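Local coordinates for angiotensin-converting enzyme (Anopheles gambiae, PDB 6S1Y), which probably works as a zinc-dependent peptidase of the angiotensin-converting enzyme family, trimming peptides in the mosquito, at residues V492-L495 with R496-V499; Y533-T536 with A537-N540; K228-K232 with Y233-L237. All blocks are in the same frame, centred on the assembly; numbering follows the deposited sequence.

Contact 1. Residues V492-L495 with R496-V499. With KSN ((2~{S})-2-[[(4~{S})-4-azanyl-5-oxidanyl-5-oxidanylidene-pentanoyl]amino]pentanedioic acid), chain H.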
loop_
_atom_site.group_PDB
_atom_site.type_symbol
_atom_site.label_atom_id
_atom_site.label_comp_id
_atom_site.label_asym_id
_atom_site.label_seq_id
_atom_site.Cartn_x
_atom_site.Cartn_y
_atom_site.Cartn_z
ATOM N N VAL A 492 -6.939 -6.889 4.034
ATOM C CA VAL A 492 -5.499 -6.670 3.982
ATOM C C VAL A 492 -5.178 -5.552 4.960
ATOM O O VAL A 492 -5.693 -4.436 4.827
ATOM C CB VAL A 492 -5.015 -6.318 2.566
ATOM C CG1 VAL A 492 -3.545 -6.026 2.594
ATOM C CG2 VAL A 492 -5.332 -7.462 1.586
ATOM N N GLU A 493 -4.356 -5.864 5.961
ATOM C CA GLU A 493 -3.846 -4.863 6.893
ATOM C C GLU A 493 -3.280 -3.670 6.127
ATOM O O GLU A 493 -2.663 -3.838 5.072
ATOM C CB GLU A 493 -2.771 -5.524 7.767
ATOM C CG GLU A 493 -2.318 -4.712 8.939
ATOM C CD GLU A 493 -1.009 -4.004 8.674
ATOM O OE1 GLU A 493 -0.658 -3.803 7.497
ATOM O OE2 GLU A 493 -0.344 -3.644 9.662
ATOM N N TYR A 494 -3.518 -2.450 6.639
ATOM C CA TYR A 494 -3.095 -1.251 5.915
ATOM C C TYR A 494 -1.988 -0.471 6.599
ATOM O O TYR A 494 -1.350 0.365 5.949
ATOM C CB TYR A 494 -4.279 -0.301 5.671
ATOM C CG TYR A 494 -4.172 0.507 4.380
ATOM C CD1 TYR A 494 -4.464 -0.068 3.154
ATOM C CD2 TYR A 494 -3.789 1.849 4.395
ATOM C CE1 TYR A 494 -4.378 0.659 1.985
ATOM C CE2 TYR A 494 -3.707 2.578 3.241
ATOM C CZ TYR A 494 -3.990 1.977 2.036
ATOM O OH TYR A 494 -3.894 2.722 0.902
ATOM N N LEU A 495 -1.721 -0.727 7.878
ATOM C CA LEU A 495 -0.627 -0.023 8.544
ATOM C C LEU A 495 0.714 -0.287 7.863
ATOM O O LEU A 495 1.617 0.551 7.942
ATOM C CB LEU A 495 -0.559 -0.416 10.021
ATOM C CG LEU A 495 0.394 0.494 10.811
ATOM C CD1 LEU A 495 -0.314 1.776 11.197
ATOM C CD2 LEU A 495 0.944 -0.211 12.038
ATOM N N ARG A 496 0.860 -1.430 7.187
ATOM C CA ARG A 496 2.063 -1.673 6.385
ATOM C C ARG A 496 2.425 -0.467 5.517
ATOM O O ARG A 496 3.612 -0.156 5.337
ATOM C CB ARG A 496 1.867 -2.905 5.492
ATOM C CG ARG A 496 0.634 -2.845 4.596
ATOM C CD ARG A 496 0.361 -4.187 3.906
ATOM N NE ARG A 496 0.023 -5.252 4.846
ATOM C CZ ARG A 496 -0.159 -6.525 4.491
ATOM N NH1 ARG A 496 -0.049 -6.866 3.227
ATOM N NH2 ARG A 496 -0.446 -7.457 5.404
ATOM N N TYR A 497 1.415 0.218 4.947
ATOM C CA TYR A 497 1.714 1.314 4.028
ATOM C C TYR A 497 2.107 2.579 4.788
ATOM O O TYR A 497 2.985 3.323 4.352
ATOM C CB TYR A 497 0.526 1.564 3.098
ATOM C CG TYR A 497 0.092 0.332 2.311
ATOM C CD1 TYR A 497 0.776 -0.072 1.151
ATOM C CD2 TYR A 497 -0.993 -0.426 2.720
ATOM C CE1 TYR A 497 0.381 -1.192 0.442
ATOM C CE2 TYR A 497 -1.381 -1.557 2.023
ATOM C CZ TYR A 497 -0.692 -1.934 0.889
ATOM O OH TYR A 497 -1.099 -3.044 0.183
ATOM N N PHE A 498 1.520 2.808 5.957
ATOM C CA PHE A 498 1.974 3.900 6.808
ATOM C C PHE A 498 3.442 3.717 7.188
ATOM O O PHE A 498 4.263 4.637 7.054
ATOM C CB PHE A 498 1.094 3.976 8.070
ATOM C CG PHE A 498 1.444 5.119 8.982
ATOM C CD1 PHE A 498 2.495 5.017 9.882
ATOM C CD2 PHE A 498 0.731 6.306 8.932
ATOM C CE1 PHE A 498 2.820 6.082 10.721
ATOM C CE2 PHE A 498 1.047 7.368 9.761
ATOM C CZ PHE A 498 2.105 7.251 10.656
ATOM N N VAL A 499 3.792 2.530 7.671
ATOM C CA VAL A 499 5.176 2.262 8.048
ATOM C C VAL A 499 6.091 2.429 6.845
ATOM O O VAL A 499 7.139 3.084 6.924
ATOM C CB VAL A 499 5.283 0.856 8.666
ATOM C CG1 VAL A 499 6.711 0.509 8.998
ATOM C CG2 VAL A 499 4.464 0.794 9.923
HETATM C C10 KSN H . -2.467 -7.683 -1.766
HETATM C C13 KSN H . 0.263 -4.062 -2.787
HETATM C C17 KSN H . -3.187 1.490 -2.555
HETATM C C02 KSN H . -1.659 1.374 -2.615
HETATM C C03 KSN H . -1.098 -0.055 -2.644
HETATM C C04 KSN H . -2.039 -1.159 -3.097
HETATM C C05 KSN H . -1.583 -1.947 -4.352
HETATM C C07 KSN H . -1.254 -4.171 -3.078
HETATM C C08 KSN H . -1.758 -5.605 -3.167
HETATM C C09 KSN H . -1.697 -6.350 -1.820
HETATM N N01 KSN H . -1.052 2.063 -1.470
HETATM N N06 KSN H . -1.275 -3.384 -4.319
HETATM O O11 KSN H . -3.368 -7.922 -2.628
HETATM O O12 KSN H . -2.225 -8.551 -0.857
HETATM O O14 KSN H . 1.062 -4.110 -3.763
HETATM O O15 KSN H . 0.708 -3.890 -1.636
HETATM O O16 KSN H . -1.544 -1.386 -5.406
HETATM O O18 KSN H . -3.819 1.480 -3.646
HETATM O O19 KSN H . -3.853 1.604 -1.491
#
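Arg496 folds back over the residues that lead into its own helix and meets Glu493 twice through one oxygen. Glu493 OE1 accepts from the backbone Arg496 N at 2.8 Å, a capping bond, and from the side-chain Arg496 NE at 3.1 Å, a salt bridge; the two donors come from opposite faces of the carboxylate plane. CG of Arg496 sits between its backbone N and carbonyl carbon (chi1 55°), and a bend at chi3 brings the guanidinium under Val492, whose CG1 lies 3.7 Å from Arg496 NH1, over one face of the group. Leu495 O accepts from Val499 N at 3.0 Å, while Leu495 CD1 packs on Phe498 CB at 4.1 Å. Tyr497 sends CD2 over the centre of the Tyr494 ring, 3.5 Å from Tyr494 CD1, with the ring planes at 47°. Both hydroxyls reach the bound gamma-glutamyl dipeptide: Tyr497 OH donates to KSN O15 at 2.7 Å and Tyr494 OH to KSN O19 at 2.6 Å. Asp439 takes the backbone N-H groups of Tyr494 and Leu495. The two tyrosines line the ligand pocket beside the zinc of a metallopeptidase, at the capped start of helix 495-514.

Contact 2. Residues Y533-T536 with A537-N540. With NAG (2-acetamido-2-deoxy-beta-D-glucopyranose), chain C.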
loop_
_atom_site.group_PDB
_atom_site.type_symbol
_atom_site.label_atom_id
_atom_site.label_comp_id
_atom_site.label_asym_id
_atom_site.label_seq_id
_atom_site.Cartn_x
_atom_site.Cartn_y
_atom_site.Cartn_z
ATOM N N TYR A 533 20.227 5.033 -9.339
ATOM C CA TYR A 533 20.395 4.225 -10.544
ATOM C C TYR A 533 21.874 3.945 -10.815
ATOM O O TYR A 533 22.690 4.870 -10.888
ATOM C CB TYR A 533 19.758 4.968 -11.729
ATOM C CG TYR A 533 19.739 4.229 -13.052
ATOM C CD1 TYR A 533 19.103 3.000 -13.182
ATOM C CD2 TYR A 533 20.332 4.781 -14.188
ATOM C CE1 TYR A 533 19.079 2.320 -14.420
ATOM C CE2 TYR A 533 20.311 4.121 -15.423
ATOM C CZ TYR A 533 19.683 2.896 -15.533
ATOM O OH TYR A 533 19.667 2.261 -16.762
ATOM N N GLN A 534 22.205 2.654 -10.970
ATOM C CA GLN A 534 23.545 2.151 -11.296
ATOM C C GLN A 534 24.501 2.221 -10.121
ATOM O O GLN A 534 25.712 2.245 -10.319
ATOM C CB GLN A 534 24.180 2.890 -12.487
ATOM C CG GLN A 534 23.337 2.807 -13.741
ATOM C CD GLN A 534 23.873 3.633 -14.887
ATOM O OE1 GLN A 534 24.260 4.795 -14.720
ATOM N NE2 GLN A 534 23.870 3.043 -16.076
ATOM N N SER A 535 23.998 2.257 -8.893
ATOM C CA SER A 535 24.865 2.277 -7.719
ATOM C C SER A 535 24.877 0.889 -7.095
ATOM O O SER A 535 24.100 0.589 -6.189
ATOM C CB SER A 535 24.426 3.314 -6.695
ATOM O OG SER A 535 25.156 3.122 -5.484
ATOM N N THR A 536 25.791 0.038 -7.582
ATOM C CA THR A 536 25.970 -1.283 -6.991
ATOM C C THR A 536 26.351 -1.188 -5.515
ATOM O O THR A 536 26.063 -2.109 -4.739
ATOM C CB THR A 536 27.020 -2.080 -7.777
ATOM O OG1 THR A 536 28.295 -1.430 -7.727
ATOM C CG2 THR A 536 26.614 -2.223 -9.235
ATOM N N ALA A 537 26.978 -0.087 -5.090
ATOM C CA ALA A 537 27.271 0.071 -3.666
ATOM C C ALA A 537 25.982 0.123 -2.852
ATOM O O ALA A 537 25.894 -0.451 -1.758
ATOM C CB ALA A 537 28.109 1.326 -3.444
ATOM N N ALA A 538 24.956 0.778 -3.380
ATOM C CA ALA A 538 23.675 0.815 -2.678
ATOM C C ALA A 538 22.924 -0.504 -2.814
ATOM O O ALA A 538 22.337 -0.981 -1.842
ATOM C CB ALA A 538 22.820 1.965 -3.222
ATOM N N GLY A 539 22.917 -1.088 -4.017
ATOM C CA GLY A 539 22.266 -2.370 -4.210
ATOM C C GLY A 539 22.805 -3.444 -3.285
ATOM O O GLY A 539 22.047 -4.270 -2.767
ATOM N N ASN A 540 24.113 -3.439 -3.046
ATOM C CA ASN A 540 24.703 -4.505 -2.249
ATOM C C ASN A 540 24.205 -4.443 -0.813
ATOM O O ASN A 540 23.856 -5.477 -0.230
ATOM C CB ASN A 540 26.237 -4.427 -2.297
ATOM C CG ASN A 540 26.800 -4.776 -3.673
ATOM O OD1 ASN A 540 26.181 -5.506 -4.444
ATOM N ND2 ASN A 540 27.986 -4.253 -3.978
HETATM C C1 NAG C . 27.011 -8.584 -7.134
HETATM C C2 NAG C . 28.427 -8.147 -6.739
HETATM C C3 NAG C . 29.338 -9.362 -6.568
HETATM C C4 NAG C . 28.724 -10.388 -5.621
HETATM C C5 NAG C . 27.302 -10.725 -6.082
HETATM C C6 NAG C . 26.560 -11.625 -5.121
HETATM C C7 NAG C . 29.262 -5.950 -7.463
HETATM C C8 NAG C . 29.795 -5.147 -8.608
HETATM N N2 NAG C . 28.975 -7.230 -7.728
HETATM O O3 NAG C . 30.579 -8.910 -6.040
HETATM O O4 NAG C . 29.533 -11.566 -5.587
HETATM O O5 NAG C . 26.520 -9.523 -6.188
HETATM O O6 NAG C . 25.239 -11.887 -5.578
HETATM O O7 NAG C . 29.106 -5.463 -6.348
#
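Here the chain enters helix 536-547, with Ser535 at its N-cap and a sugar residue resting one turn further on. The serine side chain carries OG anti to the backbone N (chi1 170°), which turns the hydroxyl back over the first turn, where it accepts from Ala538 N at 3.2 Å and brushes Ala538 CB at 3.5 Å. Ser535 O serves the same turn: Gly539 N reaches it at 3.0 Å, in the carbonyl plane, and Ala538 N makes a weak bond at 2.9 Å. Ala538 N is therefore shared between the two oxygens of Ser535. Thr536 O continues the ladder, accepting from Asn540 N at 2.9 Å. The amide of Asn540 curls back past that carbonyl; ND2 is close to Thr536 O, but the angle is poor for a bond. The better partner of ND2 is the acetamido oxygen of N-acetylglucosamine, NAG O7, at 2.9 Å and an angle of 160°. Lys543, one helical turn along, also bonds this sugar, and Asn540 OD1 receives a weak bond from Asn301 ND2. Asn540 and Lys543 thus hold the sugar, probably the base of a glycan on Asn301, on a helix that opens with a serine N-cap.

Contact 3. Residues K228-K232 with Y233-L237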
loop_
_atom_site.group_PDB
_atom_site.type_symbol
_atom_site.label_atom_id
_atom_site.label_comp_id
_atom_site.label_asym_id
_atom_site.label_seq_id
_atom_site.Cartn_x
_atom_site.Cartn_y
_atom_site.Cartn_z
ATOM N N LYS A 228 -6.325 26.495 -3.955
ATOM C CA LYS A 228 -6.283 26.426 -5.419
ATOM C C LYS A 228 -7.545 25.781 -5.984
ATOM O O LYS A 228 -8.049 26.203 -7.028
ATOM C CB LYS A 228 -5.051 25.654 -5.896
ATOM C CG LYS A 228 -3.734 26.275 -5.522
ATOM C CD LYS A 228 -3.478 27.622 -6.232
ATOM C CE LYS A 228 -2.559 27.456 -7.437
ATOM N NZ LYS A 228 -2.345 28.758 -8.101
ATOM N N LEU A 229 -8.068 24.746 -5.340
ATOM C CA LEU A 229 -9.307 24.150 -5.848
ATOM C C LEU A 229 -10.460 25.155 -5.786
ATOM O O LEU A 229 -11.314 25.192 -6.674
ATOM C CB LEU A 229 -9.660 22.900 -5.068
ATOM C CG LEU A 229 -8.764 21.693 -5.300
ATOM C CD1 LEU A 229 -9.106 20.629 -4.283
ATOM C CD2 LEU A 229 -8.948 21.133 -6.708
ATOM N N ARG A 230 -10.488 25.991 -4.750
ATOM C CA ARG A 230 -11.534 26.999 -4.656
ATOM C C ARG A 230 -11.389 28.067 -5.736
ATOM O O ARG A 230 -12.396 28.557 -6.247
ATOM C CB ARG A 230 -11.520 27.648 -3.260
ATOM C CG ARG A 230 -12.516 28.736 -3.096
ATOM C CD ARG A 230 -12.661 29.142 -1.614
ATOM N NE ARG A 230 -13.547 30.294 -1.451
ATOM C CZ ARG A 230 -13.157 31.553 -1.657
ATOM N NH1 ARG A 230 -11.907 31.822 -2.024
ATOM N NH2 ARG A 230 -14.011 32.554 -1.502
ATOM N N GLN A 231 -10.160 28.487 -6.062
ATOM C CA GLN A 231 -9.981 29.436 -7.161
ATOM C C GLN A 231 -10.431 28.824 -8.488
ATOM O O GLN A 231 -11.034 29.507 -9.319
ATOM C CB GLN A 231 -8.524 29.887 -7.253
ATOM C CG GLN A 231 -8.035 30.730 -6.075
ATOM C CD GLN A 231 -8.734 32.071 -5.979
ATOM O OE1 GLN A 231 -8.767 32.830 -6.932
ATOM N NE2 GLN A 231 -9.275 32.379 -4.803
ATOM N N LYS A 232 -10.174 27.528 -8.691
ATOM C CA LYS A 232 -10.527 26.860 -9.943
ATOM C C LYS A 232 -12.018 26.540 -10.024
ATOM O O LYS A 232 -12.644 26.765 -11.064
ATOM C CB LYS A 232 -9.698 25.574 -10.106
ATOM C CG LYS A 232 -8.591 25.639 -11.185
ATOM C CD LYS A 232 -7.607 26.796 -10.978
ATOM C CE LYS A 232 -6.608 26.525 -9.832
ATOM N NZ LYS A 232 -6.045 27.775 -9.230
ATOM N N TYR A 233 -12.622 26.046 -8.944
ATOM C CA TYR A 233 -13.991 25.561 -8.997
ATOM C C TYR A 233 -15.013 26.502 -8.373
ATOM O O TYR A 233 -16.201 26.355 -8.650
ATOM C CB TYR A 233 -14.112 24.210 -8.279
ATOM C CG TYR A 233 -13.557 23.006 -9.012
ATOM C CD1 TYR A 233 -14.027 22.628 -10.277
ATOM C CD2 TYR A 233 -12.605 22.220 -8.418
ATOM C CE1 TYR A 233 -13.524 21.519 -10.917
ATOM C CE2 TYR A 233 -12.114 21.097 -9.042
ATOM C CZ TYR A 233 -12.573 20.745 -10.281
ATOM O OH TYR A 233 -12.060 19.611 -10.853
ATOM N N GLY A 234 -14.606 27.433 -7.516
ATOM C CA GLY A 234 -15.519 28.409 -6.959
ATOM C C GLY A 234 -15.879 28.119 -5.510
ATOM O O GLY A 234 -15.761 26.999 -5.010
ATOM N N ASP A 235 -16.377 29.154 -4.833
ATOM C CA ASP A 235 -16.625 29.069 -3.387
ATOM C C ASP A 235 -17.844 28.221 -3.035
ATOM O O ASP A 235 -17.882 27.631 -1.956
ATOM C CB ASP A 235 -16.789 30.478 -2.800
ATOM C CG ASP A 235 -17.126 30.462 -1.322
ATOM O OD1 ASP A 235 -18.273 30.115 -0.960
ATOM O OD2 ASP A 235 -16.238 30.794 -0.505
ATOM N N LYS A 236 -18.844 28.124 -3.911
ATOM C CA LYS A 236 -20.002 27.285 -3.578
ATOM C C LYS A 236 -19.627 25.808 -3.516
ATOM O O LYS A 236 -20.194 25.059 -2.715
ATOM C CB LYS A 236 -21.139 27.484 -4.591
ATOM C CG LYS A 236 -22.423 26.694 -4.260
ATOM C CD LYS A 236 -23.548 26.952 -5.288
ATOM C CE LYS A 236 -24.832 26.165 -4.984
ATOM N NZ LYS A 236 -25.915 26.429 -5.991
ATOM N N LEU A 237 -18.674 25.378 -4.347
ATOM C CA LEU A 237 -18.245 23.985 -4.337
ATOM C C LEU A 237 -17.210 23.725 -3.251
ATOM O O LEU A 237 -17.287 22.711 -2.552
ATOM C CB LEU A 237 -17.675 23.599 -5.709
ATOM C CG LEU A 237 -18.708 23.081 -6.713
ATOM C CD1 LEU A 237 -18.304 23.336 -8.177
ATOM C CD2 LEU A 237 -18.917 21.578 -6.451
#
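Arg230 and Asp235 lie side by side across the end of helix 203-233, and a single carboxylate oxygen takes both bonds of the salt bridge. Asp235 OD2 accepts from Arg230 NE at 2.9 Å and from Arg230 NH2 at 3.0 Å, sitting in the guanidinium plane at its edge. The grip is side-on, and the two nitrogens reach the anti side of OD2 from opposite faces of a carboxylate turned 86° from the guanidinium. The Arg230 chain, extended from CG to NE, spans the turn. Two carbonyls of the final turn find donors: Leu229 O is met by Tyr233 N at 2.8 Å, and Arg230 O by Gly234 N at 2.8 Å, the latter from above the carbonyl plane. Beyond the helix, Gly234 O has a weak bond from Leu237 N at 3.4 Å. On the more sheltered flank, Leu229 CD2 touches Tyr233 CE2 at 3.9 Å, the two side chains pointing the same way; the tyrosine goes on to pack against Arg147 and Pro149. Gly234 then swings the chain out with a positive phi of 105°: a glycine-terminated helix C-terminus, with a salt bridge between Arg230 and Asp235 across the turn.

In the fold
Along the chain contact 3 comes first, then contact 1, then contact 2, and none of them touches another. Contact 1 lies deep, about 6 Å from the chain centre, while contacts 2 and 3 sit about 25 and 30 Å out; the centres of these outer two are about 46 Å apart. Each marks a helix boundary: the end of helix 203-233, the start of helix 495-514 and the start of helix 536-547, the last two being consecutive helices. Helix 203-233 also ties contact 3 to contact 1, since its early residues Phe203, Val207 and Ile211 pack on Leu495, Phe498 and Val499. In this largely helical protein one boundary serves the zinc-side pocket, another a surface glycan, and the third the outer shell.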